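Local coordinates for ErfK/YbiS/YcfS/YnhG family protein (Xylanimonas cellulosilytica, PDB 4LPQ) that probably acts as a peptidoglycan L,D-transpeptidase in cell wall biogenesis, this chain joining a putative peptidoglycan-binding domain to the catalytic domain, at residues 97-102 against 190-195; 56-61 against 69-74. One frame throughout, in Å; residues are numbered along the deposited sequence. Where two conformers were deposited one is given.

Contact 1: 97-102 against 190-195; sequences LLAVED and NWLWDS
Helix 186-196 packs on the mixed sheet of the YkuD-type L,D-transpeptidase catalytic domain, and L97 and A99 of strand 96-101 meet W191 and L192 of the helix here. The axes of strand 97-101 and helix 190-195 run at 22° to each other and come no closer than 11.3 Å. Side chains fill that gap. L97 and A99 both point toward the helix, as alternate residues of a strand do, while L98 between them points away and touches E89 and P78.

The helix answers with two neighbours. L192 points at the strand and places one methyl on each strand residue. Its CD1 lies 4.4 Å from CD2 of L97, and its CD2 lies 4.3 Å from CB of A99. The first bond of the W191 side chain does not point at the strand, but with CG anti to the backbone N (chi1 180°) the six-membered ring reaches A99. The ring also stacks on W196 and meets F33 from the peptidoglycan-binding part of the chain. The contact is buried and wholly apolar. L192 lies about 9 Å, side chain to side chain, from H167, the predicted proton donor/acceptor.

The closest approach is at the tryptophan edge: CB of A99 sits near the ring plane, 3.8 Å from CZ3 and 4.1 Å from CH2 of W191.

Contact 2: 56-61 against 69-74; sequences AGLYRD and QAALDA
The chain leaves helix 43-56 through a Schellman motif, with G57 at positive phi (78°); A56, just before the turn, and L58, just after it, both face A71 on helix 66-74. The nearest CA atoms are those of A56 and A71, 6.9 Å apart. Both segments belong to the putative peptidoglycan-binding domain, and the contact closes the loop between two of its helices.

A71 is the shared partner. Its CB points at the loop and takes two apolar neighbours. CB of A56 is 4.2 Å from CB of A71, a methyl meeting a methyl. CD1 of L58 is 4.1 Å from the same CB of A71. With CG anti to its carbonyl carbon (chi1 -56°), L58 extends toward the helix and touches with its CD1 branch. The same leucine also touches Q67 and T68, earlier in helix 66-74. F52 of helix 43-56 adds to the cover on A71.

On the helix, NE2 of Q69 donates to OD1 of D73 at 3.1 Å. The bond is bent, with an angle of 137° at the hydrogen. The donor comes from above the carboxylate plane. This links side chains one turn apart and does not involve the loop.

The segments thus meet through two alanines and a leucine, and the interface buries just 73 Å². Such methyl contacts have little directionality. With no polar pairing between the two segments, the contact rests on dispersion and on the partial burial of apolar surface, and probably contributes only modestly to seating the loop on the helix.

In the fold
Contact 2 comes first along the chain and closes before contact 1 opens. It joins the end of helix 43-56 and the following loop to helix 66-74, in the putative peptidoglycan-binding domain. Contact 1 joins strand 96-101 to helix 186-196 in the catalytic domain, with 87 residues between its segments. The centres lie 23 Å apart, and the nearest atoms are about 9 Å apart without touching. They share no helix, strand or sheet. One is a local surface contact and the other a buried long-range one. The two domains still meet near both. A residue of contact 1 touches the first domain. R60, in the loop of contact 2, hydrogen-bonds through NH2 to D93 O and through NH1 to T174 O, both in the catalytic domain.

Contact 1: 97-102 against 190-195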
loop_
_atom_site.group_PDB
_atom_site.type_symbol
_atom_site.label_atom_id
_atom_site.label_comp_id
_atom_site.label_asym_id
_atom_site.label_seq_id
_atom_site.Cartn_x
_atom_site.Cartn_y
_atom_site.Cartn_z
ATOM N N LEU A 97 3.191 2.369 0.993
ATOM C CA LEU A 97 3.251 2.750 2.394
ATOM C C LEU A 97 4.196 1.798 3.088
ATOM O O LEU A 97 4.117 0.577 2.941
ATOM C CB LEU A 97 1.824 2.723 2.996
ATOM C CG LEU A 97 1.724 3.107 4.465
ATOM C CD1 LEU A 97 0.343 3.664 4.724
ATOM C CD2 LEU A 97 1.935 1.878 5.347
ATOM N N LEU A 98 5.115 2.348 3.871
ATOM C CA LEU A 98 6.069 1.616 4.634
ATOM C C LEU A 98 5.767 1.745 6.148
ATOM O O LEU A 98 5.683 2.883 6.631
ATOM C CB LEU A 98 7.490 2.092 4.384
ATOM C CG LEU A 98 7.910 2.313 2.940
ATOM C CD1 LEU A 98 9.348 2.799 2.853
ATOM C CD2 LEU A 98 7.730 1.039 2.166
ATOM N N ALA A 99 5.621 0.613 6.833
ATOM C CA ALA A 99 5.522 0.599 8.291
ATOM C C ALA A 99 6.977 0.375 8.701
ATOM O O ALA A 99 7.560 -0.668 8.454
ATOM C CB ALA A 99 4.614 -0.517 8.721
ATOM N N VAL A 100 7.528 1.376 9.348
ATOM C CA VAL A 100 8.982 1.445 9.673
ATOM C C VAL A 100 9.180 1.507 11.198
ATOM O O VAL A 100 8.452 2.227 11.893
ATOM C CB VAL A 100 9.647 2.661 9.003
ATOM C CG1 VAL A 100 11.162 2.644 9.197
ATOM C CG2 VAL A 100 9.311 2.779 7.482
ATOM N N GLU A 101 10.109 0.734 11.709
ATOM C CA GLU A 101 10.498 0.795 13.137
ATOM C C GLU A 101 11.999 0.829 13.254
ATOM O O GLU A 101 12.717 -0.027 12.755
ATOM C CB GLU A 101 10.000 -0.370 13.902
ATOM C CG GLU A 101 8.539 -0.482 14.062
ATOM C CD GLU A 101 8.201 -1.678 14.992
ATOM O OE1 GLU A 101 7.405 -2.545 14.566
ATOM O OE2 GLU A 101 8.854 -1.804 16.010
ATOM N N ASP A 102 12.551 1.891 13.833
ATOM C CA ASP A 102 13.980 2.011 14.076
ATOM C C ASP A 102 14.792 1.876 12.781
ATOM O O ASP A 102 15.811 1.175 12.723
ATOM C CB ASP A 102 14.426 1.072 15.190
ATOM C CG ASP A 102 13.835 1.450 16.552
ATOM O OD1 ASP A 102 13.511 2.642 16.757
ATOM O OD2 ASP A 102 13.781 0.518 17.403
ATOM N N ASN A 190 -6.238 -3.092 8.952
ATOM C CA ASN A 190 -6.464 -3.815 10.161
ATOM C C ASN A 190 -5.152 -4.209 10.811
ATOM O O ASN A 190 -5.005 -4.114 12.043
ATOM C CB ASN A 190 -7.360 -5.052 9.924
ATOM C CG ASN A 190 -8.774 -4.702 9.507
ATOM O OD1 ASN A 190 -9.297 -3.634 9.798
ATOM N ND2 ASN A 190 -9.402 -5.662 8.834
ATOM N N TRP A 191 -4.201 -4.607 9.992
ATOM C CA TRP A 191 -2.884 -4.944 10.464
ATOM C C TRP A 191 -2.207 -3.734 11.134
ATOM O O TRP A 191 -1.661 -3.844 12.264
ATOM C CB TRP A 191 -2.011 -5.571 9.400
ATOM C CG TRP A 191 -0.640 -5.931 9.851
ATOM C CD1 TRP A 191 -0.303 -7.086 10.500
ATOM C CD2 TRP A 191 0.542 -5.110 9.830
ATOM N NE1 TRP A 191 1.048 -7.036 10.851
ATOM C CE2 TRP A 191 1.579 -5.832 10.460
ATOM C CE3 TRP A 191 0.836 -3.845 9.311
ATOM C CZ2 TRP A 191 2.859 -5.308 10.619
ATOM C CZ3 TRP A 191 2.092 -3.318 9.458
ATOM C CH2 TRP A 191 3.134 -4.052 10.092
ATOM N N LEU A 192 -2.236 -2.576 10.489
ATOM C CA LEU A 192 -1.695 -1.344 11.037
ATOM C C LEU A 192 -2.328 -1.043 12.377
ATOM O O LEU A 192 -1.604 -0.708 13.322
ATOM C CB LEU A 192 -1.929 -0.206 10.063
ATOM C CG LEU A 192 -1.074 -0.223 8.801
ATOM C CD1 LEU A 192 -1.578 0.809 7.791
ATOM C CD2 LEU A 192 0.393 -0.023 9.093
ATOM N N TRP A 193 -3.671 -1.129 12.511
ATOM C CA TRP A 193 -4.347 -0.832 13.735
ATOM C C TRP A 193 -4.036 -1.811 14.839
ATOM O O TRP A 193 -3.770 -1.442 15.989
ATOM C CB TRP A 193 -5.843 -0.746 13.521
ATOM C CG TRP A 193 -6.439 0.481 13.062
ATOM C CD1 TRP A 193 -6.438 0.958 11.740
ATOM C CD2 TRP A 193 -7.272 1.378 13.819
ATOM N NE1 TRP A 193 -7.192 2.085 11.667
ATOM C CE2 TRP A 193 -7.724 2.380 12.907
ATOM C CE3 TRP A 193 -7.709 1.430 15.111
ATOM C CZ2 TRP A 193 -8.601 3.373 13.262
ATOM C CZ3 TRP A 193 -8.549 2.418 15.468
ATOM C CH2 TRP A 193 -9.024 3.372 14.544
ATOM N N ASP A 194 -4.210 -3.094 14.526
ATOM C CA ASP A 194 -4.449 -4.134 15.536
ATOM C C ASP A 194 -3.243 -4.990 15.846
ATOM O O ASP A 194 -3.138 -5.520 16.900
ATOM C CB ASP A 194 -5.610 -5.024 15.139
ATOM C CG ASP A 194 -6.921 -4.328 14.968
ATOM O OD1 ASP A 194 -7.140 -3.281 15.607
ATOM O OD2 ASP A 194 -7.727 -4.864 14.121
ATOM N N SER A 195 -2.356 -5.118 14.887
ATOM C CA SER A 195 -1.175 -5.962 15.039
ATOM C C SER A 195 0.080 -5.143 15.232
ATOM O O SER A 195 0.818 -5.305 16.207
ATOM C CB SER A 195 -1.056 -6.971 13.867
ATOM O OG SER A 195 0.065 -7.824 14.065
#

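Contact 2: 56-61 against 69-74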
loop_
_atom_site.group_PDB
_atom_site.type_symbol
_atom_site.label_atom_id
_atom_site.label_comp_id
_atom_site.label_asym_id
_atom_site.label_seq_id
_atom_site.Cartn_x
_atom_site.Cartn_y
_atom_site.Cartn_z
ATOM N N ALA A 56 10.216 -1.975 -6.383
ATOM C CA ALA A 56 11.365 -2.332 -7.181
ATOM C C ALA A 56 11.473 -1.448 -8.434
ATOM O O ALA A 56 12.442 -1.630 -9.200
ATOM C CB ALA A 56 11.338 -3.812 -7.524
ATOM N N GLY A 57 10.516 -0.604 -8.716
ATOM C CA GLY A 57 10.556 0.244 -9.889
ATOM C C GLY A 57 10.194 -0.430 -11.212
ATOM O O GLY A 57 10.660 0.040 -12.255
ATOM N N LEU A 58 9.431 -1.523 -11.119
ATOM C CA LEU A 58 9.087 -2.316 -12.281
ATOM C C LEU A 58 7.731 -1.981 -12.802
ATOM O O LEU A 58 6.883 -1.412 -12.101
ATOM C CB LEU A 58 9.112 -3.785 -11.855
ATOM C CG LEU A 58 10.430 -4.211 -11.257
ATOM C CD1 LEU A 58 10.324 -5.595 -10.837
ATOM C CD2 LEU A 58 11.598 -3.965 -12.234
ATOM N N TYR A 59 7.492 -2.336 -14.054
ATOM C CA TYR A 59 6.196 -2.099 -14.675
ATOM C C TYR A 59 5.118 -2.808 -13.852
ATOM O O TYR A 59 5.253 -3.981 -13.487
ATOM C CB TYR A 59 6.227 -2.645 -16.118
ATOM C CG TYR A 59 5.053 -2.284 -16.988
ATOM C CD1 TYR A 59 4.897 -1.014 -17.488
ATOM C CD2 TYR A 59 4.151 -3.232 -17.334
ATOM C CE1 TYR A 59 3.824 -0.738 -18.315
ATOM C CE2 TYR A 59 3.117 -2.973 -18.172
ATOM C CZ TYR A 59 2.939 -1.736 -18.668
ATOM O OH TYR A 59 1.884 -1.481 -19.520
ATOM N N ARG A 60 4.061 -2.065 -13.524
ATOM C CA ARG A 60 3.102 -2.515 -12.513
ATOM C C ARG A 60 1.989 -3.300 -13.164
ATOM O O ARG A 60 0.837 -2.932 -13.148
ATOM C CB ARG A 60 2.569 -1.330 -11.766
ATOM C CG ARG A 60 3.632 -0.433 -11.104
ATOM C CD ARG A 60 3.055 0.898 -10.666
ATOM N NE ARG A 60 4.130 1.739 -10.173
ATOM C CZ ARG A 60 3.957 3.010 -9.730
ATOM N NH1 ARG A 60 2.751 3.496 -9.562
ATOM N NH2 ARG A 60 5.006 3.729 -9.347
ATOM N N ASP A 61 2.245 -4.456 -13.665
ATOM C CA ASP A 61 1.304 -5.296 -14.372
ATOM C C ASP A 61 0.807 -6.529 -13.623
ATOM O O ASP A 61 -0.122 -7.209 -14.128
ATOM C CB ASP A 61 1.829 -5.700 -15.748
ATOM C CG ASP A 61 3.084 -6.581 -15.665
ATOM O OD1 ASP A 61 3.458 -7.027 -14.556
ATOM O OD2 ASP A 61 3.719 -6.836 -16.729
ATOM N N GLN A 69 10.927 -11.585 -11.285
ATOM C CA GLN A 69 11.538 -12.706 -10.601
ATOM C C GLN A 69 12.968 -12.370 -10.192
ATOM O O GLN A 69 13.384 -12.727 -9.109
ATOM C CB GLN A 69 11.506 -13.953 -11.501
ATOM C CG GLN A 69 12.110 -15.151 -10.863
ATOM C CD GLN A 69 11.235 -15.649 -9.752
ATOM O OE1 GLN A 69 10.024 -15.748 -9.884
ATOM N NE2 GLN A 69 11.868 -15.996 -8.650
ATOM N N ALA A 70 13.712 -11.688 -11.062
ATOM C CA ALA A 70 15.042 -11.303 -10.702
ATOM C C ALA A 70 15.088 -10.423 -9.467
ATOM O O ALA A 70 15.941 -10.575 -8.591
ATOM C CB ALA A 70 15.765 -10.648 -11.884
ATOM N N ALA A 71 14.134 -9.479 -9.401
ATOM C CA ALA A 71 14.084 -8.585 -8.251
ATOM C C ALA A 71 13.677 -9.366 -6.982
ATOM O O ALA A 71 14.168 -9.079 -5.874
ATOM C CB ALA A 71 13.166 -7.428 -8.581
ATOM N N LEU A 72 12.758 -10.308 -7.120
ATOM C CA LEU A 72 12.370 -11.149 -6.002
ATOM C C LEU A 72 13.578 -11.901 -5.462
ATOM O O LEU A 72 13.810 -11.999 -4.262
ATOM C CB LEU A 72 11.243 -12.077 -6.407
ATOM C CG LEU A 72 9.889 -11.472 -6.481
ATOM C CD1 LEU A 72 8.987 -12.346 -7.255
ATOM C CD2 LEU A 72 9.317 -11.151 -5.094
ATOM N N ASP A 73 14.332 -12.494 -6.394
ATOM C CA ASP A 73 15.516 -13.269 -6.006
ATOM C C ASP A 73 16.563 -12.360 -5.347
ATOM O O ASP A 73 17.283 -12.828 -4.416
ATOM C CB ASP A 73 16.118 -13.962 -7.185
ATOM C CG ASP A 73 15.250 -15.193 -7.650
ATOM O OD1 ASP A 73 14.391 -15.675 -6.959
ATOM O OD2 ASP A 73 15.546 -15.744 -8.692
ATOM N N ALA A 74 16.677 -11.104 -5.823
ATOM C CA ALA A 74 17.596 -10.167 -5.219
ATOM C C ALA A 74 17.086 -9.710 -3.804
ATOM O O ALA A 74 17.847 -9.140 -3.021
ATOM C CB ALA A 74 17.789 -8.929 -6.083
#